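Local coordinates for protein extracellular invertase (Aspergillus kawachii, PDB 5XH8) that probably hydrolyses sucrose and transfers its fructosyl units to make fructooligosaccharides such as 1-kestose, as a beta-fructofuranosidase of glycoside hydrolase family 32, at residues Leu33-His45 against Asn362-Arg374. Numbering follows the deposited sequence.
Sequences LPPNGQIGDPCLH and NQQNWTGTLLLPR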
# COMPACT_ATOMS: atom_id res chain seq x y z
N LEU A 33 21.59 -25.99 4.01
CA LEU A 33 20.49 -25.92 4.93
C LEU A 33 20.96 -25.11 6.15
O LEU A 33 22.16 -25.02 6.39
CB LEU A 33 19.99 -27.34 5.30
CG LEU A 33 20.73 -28.20 6.32
CD1 LEU A 33 19.94 -29.49 6.55
CD2 LEU A 33 22.17 -28.51 5.91
N PRO A 34 20.04 -24.53 6.93
CA PRO A 34 20.46 -23.70 8.06
C PRO A 34 21.14 -24.52 9.17
O PRO A 34 21.11 -25.76 9.13
CB PRO A 34 19.15 -23.08 8.57
CG PRO A 34 18.08 -23.99 8.04
CD PRO A 34 18.58 -24.55 6.77
N PRO A 35 21.75 -23.83 10.16
CA PRO A 35 22.36 -24.54 11.28
C PRO A 35 21.39 -25.45 12.02
O PRO A 35 21.78 -26.51 12.48
CB PRO A 35 22.90 -23.41 12.17
CG PRO A 35 23.12 -22.28 11.22
CD PRO A 35 21.96 -22.38 10.26
N ASN A 36 20.12 -25.04 12.08
CA ASN A 36 19.03 -25.88 12.59
C ASN A 36 17.72 -25.31 12.12
O ASN A 36 17.71 -24.29 11.42
CB ASN A 36 19.06 -25.88 14.12
CG ASN A 36 19.07 -24.47 14.69
OD1 ASN A 36 18.27 -23.61 14.32
ND2 ASN A 36 20.01 -24.22 15.56
N GLY A 37 16.60 -25.94 12.50
CA GLY A 37 15.29 -25.42 12.18
C GLY A 37 14.91 -25.60 10.71
O GLY A 37 15.46 -26.44 9.99
N GLN A 38 13.97 -24.80 10.26
CA GLN A 38 13.27 -25.05 9.00
C GLN A 38 13.82 -24.15 7.90
O GLN A 38 14.15 -22.97 8.15
CB GLN A 38 11.76 -24.80 9.19
CG GLN A 38 10.86 -25.23 8.03
CD GLN A 38 10.58 -24.12 7.03
OE1 GLN A 38 11.20 -23.04 7.05
NE2 GLN A 38 9.62 -24.37 6.16
N ILE A 39 13.89 -24.71 6.70
CA ILE A 39 14.20 -24.00 5.51
C ILE A 39 13.02 -24.06 4.57
O ILE A 39 12.40 -25.14 4.37
CB ILE A 39 15.52 -24.49 4.85
CG1 ILE A 39 15.91 -23.54 3.69
CG2 ILE A 39 15.43 -25.96 4.40
CD1 ILE A 39 17.26 -23.80 3.07
N GLY A 40 12.72 -22.89 3.98
CA GLY A 40 11.69 -22.74 2.97
C GLY A 40 12.33 -22.38 1.63
O GLY A 40 13.46 -22.75 1.37
N ASP A 41 11.59 -21.63 0.81
CA ASP A 41 12.00 -21.27 -0.56
C ASP A 41 13.39 -20.64 -0.55
O ASP A 41 13.63 -19.72 0.26
CB ASP A 41 11.09 -20.20 -1.17
CG ASP A 41 9.64 -20.62 -1.29
OD1 ASP A 41 9.22 -21.59 -0.64
OD2 ASP A 41 8.90 -19.92 -2.04
N PRO A 42 14.30 -21.09 -1.43
CA PRO A 42 15.50 -20.30 -1.61
C PRO A 42 15.12 -18.97 -2.32
O PRO A 42 14.10 -18.90 -2.99
CB PRO A 42 16.37 -21.18 -2.49
CG PRO A 42 15.38 -21.95 -3.31
CD PRO A 42 14.24 -22.22 -2.38
N CYS A 43 15.92 -17.94 -2.10
CA CYS A 43 15.71 -16.63 -2.74
C CYS A 43 16.92 -15.77 -2.42
O CYS A 43 17.91 -16.26 -1.84
CB CYS A 43 14.40 -15.96 -2.25
SG CYS A 43 14.27 -15.76 -0.47
N LEU A 44 16.90 -14.52 -2.87
CA LEU A 44 17.85 -13.50 -2.46
C LEU A 44 19.29 -13.69 -2.99
O LEU A 44 20.14 -12.82 -2.73
CB LEU A 44 17.83 -13.34 -0.91
CG LEU A 44 18.76 -12.35 -0.18
CD1 LEU A 44 18.06 -11.63 0.95
CD2 LEU A 44 20.01 -13.04 0.34
N HIS A 45 19.56 -14.72 -3.80
CA HIS A 45 20.92 -15.03 -4.23
C HIS A 45 21.56 -13.85 -4.99
O HIS A 45 20.88 -13.19 -5.77
CB HIS A 45 21.01 -16.22 -5.20
CG HIS A 45 20.25 -17.45 -4.82
ND1 HIS A 45 20.20 -17.94 -3.53
CD2 HIS A 45 19.59 -18.35 -5.58
CE1 HIS A 45 19.48 -19.04 -3.50
NE2 HIS A 45 19.12 -19.33 -4.74
N ASN A 362 10.27 -32.12 16.37
CA ASN A 362 10.99 -31.64 17.56
C ASN A 362 12.22 -32.46 17.87
O ASN A 362 13.19 -31.93 18.39
CB ASN A 362 10.08 -31.59 18.78
CG ASN A 362 8.96 -30.59 18.63
OD1 ASN A 362 9.00 -29.70 17.78
ND2 ASN A 362 7.95 -30.73 19.44
N GLN A 363 12.18 -33.74 17.50
CA GLN A 363 13.32 -34.65 17.69
C GLN A 363 14.42 -34.33 16.69
O GLN A 363 15.60 -34.26 17.04
CB GLN A 363 12.86 -36.11 17.53
CG GLN A 363 11.96 -36.60 18.66
CD GLN A 363 10.55 -36.05 18.63
OE1 GLN A 363 9.99 -35.74 17.56
NE2 GLN A 363 9.95 -35.95 19.79
N GLN A 364 14.04 -34.12 15.44
CA GLN A 364 15.02 -33.79 14.42
C GLN A 364 15.57 -32.38 14.64
O GLN A 364 16.76 -32.16 14.51
CB GLN A 364 14.41 -33.95 13.03
CG GLN A 364 15.43 -33.82 11.91
CD GLN A 364 14.93 -34.40 10.61
OE1 GLN A 364 15.35 -35.48 10.20
NE2 GLN A 364 14.01 -33.68 9.95
N ASN A 365 14.71 -31.44 15.01
CA ASN A 365 15.10 -30.05 15.20
C ASN A 365 15.66 -29.38 13.93
O ASN A 365 16.38 -28.39 14.03
CB ASN A 365 16.08 -29.89 16.37
CG ASN A 365 16.19 -28.44 16.84
OD1 ASN A 365 15.24 -27.69 16.78
ND2 ASN A 365 17.37 -28.04 17.27
N TRP A 366 15.31 -29.92 12.76
CA TRP A 366 15.48 -29.23 11.49
C TRP A 366 14.49 -29.85 10.50
O TRP A 366 13.98 -30.95 10.72
CB TRP A 366 16.91 -29.32 10.93
CG TRP A 366 17.40 -30.74 10.66
CD1 TRP A 366 18.02 -31.57 11.56
CD2 TRP A 366 17.30 -31.49 9.43
NE1 TRP A 366 18.32 -32.78 10.97
CE2 TRP A 366 17.87 -32.77 9.67
CE3 TRP A 366 16.80 -31.20 8.16
CZ2 TRP A 366 17.95 -33.76 8.69
CZ3 TRP A 366 16.90 -32.18 7.16
CH2 TRP A 366 17.46 -33.45 7.45
N THR A 367 14.22 -29.10 9.44
CA THR A 367 13.21 -29.47 8.46
C THR A 367 13.59 -28.87 7.12
O THR A 367 13.73 -27.65 7.01
CB THR A 367 11.82 -28.92 8.84
OG1 THR A 367 11.47 -29.32 10.16
CG2 THR A 367 10.76 -29.41 7.86
N GLY A 368 13.75 -29.74 6.11
CA GLY A 368 14.06 -29.32 4.77
C GLY A 368 15.54 -29.14 4.44
O GLY A 368 16.42 -29.04 5.32
N THR A 369 15.79 -29.07 3.14
CA THR A 369 17.10 -28.74 2.62
C THR A 369 16.93 -28.11 1.25
O THR A 369 15.85 -28.24 0.65
CB THR A 369 17.99 -29.99 2.51
OG1 THR A 369 19.33 -29.62 2.16
CG2 THR A 369 17.46 -30.96 1.47
N LEU A 370 17.97 -27.42 0.77
CA LEU A 370 18.08 -27.13 -0.64
C LEU A 370 18.79 -28.32 -1.27
O LEU A 370 19.59 -29.00 -0.61
CB LEU A 370 18.89 -25.86 -0.91
CG LEU A 370 18.39 -24.56 -0.28
CD1 LEU A 370 19.11 -23.36 -0.89
CD2 LEU A 370 16.89 -24.42 -0.44
N LEU A 371 18.50 -28.54 -2.54
CA LEU A 371 19.26 -29.53 -3.32
C LEU A 371 20.62 -28.95 -3.77
O LEU A 371 20.92 -27.76 -3.55
CB LEU A 371 18.42 -30.01 -4.50
CG LEU A 371 17.08 -30.62 -4.09
CD1 LEU A 371 16.35 -31.13 -5.33
CD2 LEU A 371 17.28 -31.75 -3.08
N LEU A 372 21.46 -29.81 -4.34
CA LEU A 372 22.77 -29.39 -4.80
C LEU A 372 22.61 -28.25 -5.84
O LEU A 372 21.67 -28.27 -6.64
CB LEU A 372 23.51 -30.55 -5.48
CG LEU A 372 23.78 -31.83 -4.67
CD1 LEU A 372 24.23 -32.92 -5.63
CD2 LEU A 372 24.78 -31.54 -3.56
N PRO A 373 23.51 -27.26 -5.84
CA PRO A 373 23.43 -26.23 -6.87
C PRO A 373 23.53 -26.89 -8.23
O PRO A 373 24.38 -27.79 -8.41
CB PRO A 373 24.65 -25.35 -6.60
CG PRO A 373 25.58 -26.20 -5.79
CD PRO A 373 24.69 -27.08 -4.97
N ARG A 374 22.70 -26.45 -9.18
CA ARG A 374 22.69 -27.02 -10.52
C ARG A 374 23.01 -25.95 -11.58
O ARG A 374 22.48 -24.83 -11.53
CB ARG A 374 21.35 -27.65 -10.83
CG ARG A 374 21.06 -28.87 -9.98
CD ARG A 374 19.66 -29.41 -10.09
NE ARG A 374 19.52 -30.53 -9.15
CZ ARG A 374 18.40 -31.20 -8.88
NH1 ARG A 374 17.26 -30.89 -9.46
NH2 ARG A 374 18.45 -32.19 -8.02
O HOH W 1 16.89 -27.37 7.55
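I39 and L370 pack just past the short parallel pairing of strands 37-47 and 366-385 in the family 32 beta-propeller, joining the start of the propeller domain to its end. The paired residues are G37 with W366 and Q38 with T367. The I39 and L370 side chains cross at about a right angle. CD1 of I39 lies 3.6 Å from CD2 of L370. The leucine CG sits beside its own backbone N, with chi1 at -58°, which brings both methyls toward strand 37-47. P42 meets the same leucine obliquely, CB to CD1 at 3.8 Å. L370 is thus gripped by two residues of strand 37-47. Beyond I39, F58 of strand 54-60 adds to this apolar cluster.

L33 and W366 form a second apolar pair. CD1 of L33 comes obliquely to the six-membered part of the indole, 3.9 Å from CE3 of W366. CB of W366 stays close to the G37 backbone, while the ring leads away from segment 33-45. The indole N-H turns to the carbonyl of F23, which fixes the rotation of the ring.

Q38 and T367 share a face of the sheet. Their chains cross, with CG of Q38 3.9 Å from CB of T367.

Three backbone hydrogen bonds hold the strands. G37 N donates to N365 O at 2.9 Å, just after the short helix. T367 N donates to G37 O at 3.0 Å, and I39 N to T367 O at 3.0 Å. A water lies between the carbonyls of G37 and G368. Further along strand 37-47, D41 is hydrogen-bonded to a bound glycerol.

The W366 carbonyl has a side-chain donor from its own segment: Q364 NE2, 2.8 Å from W366 O.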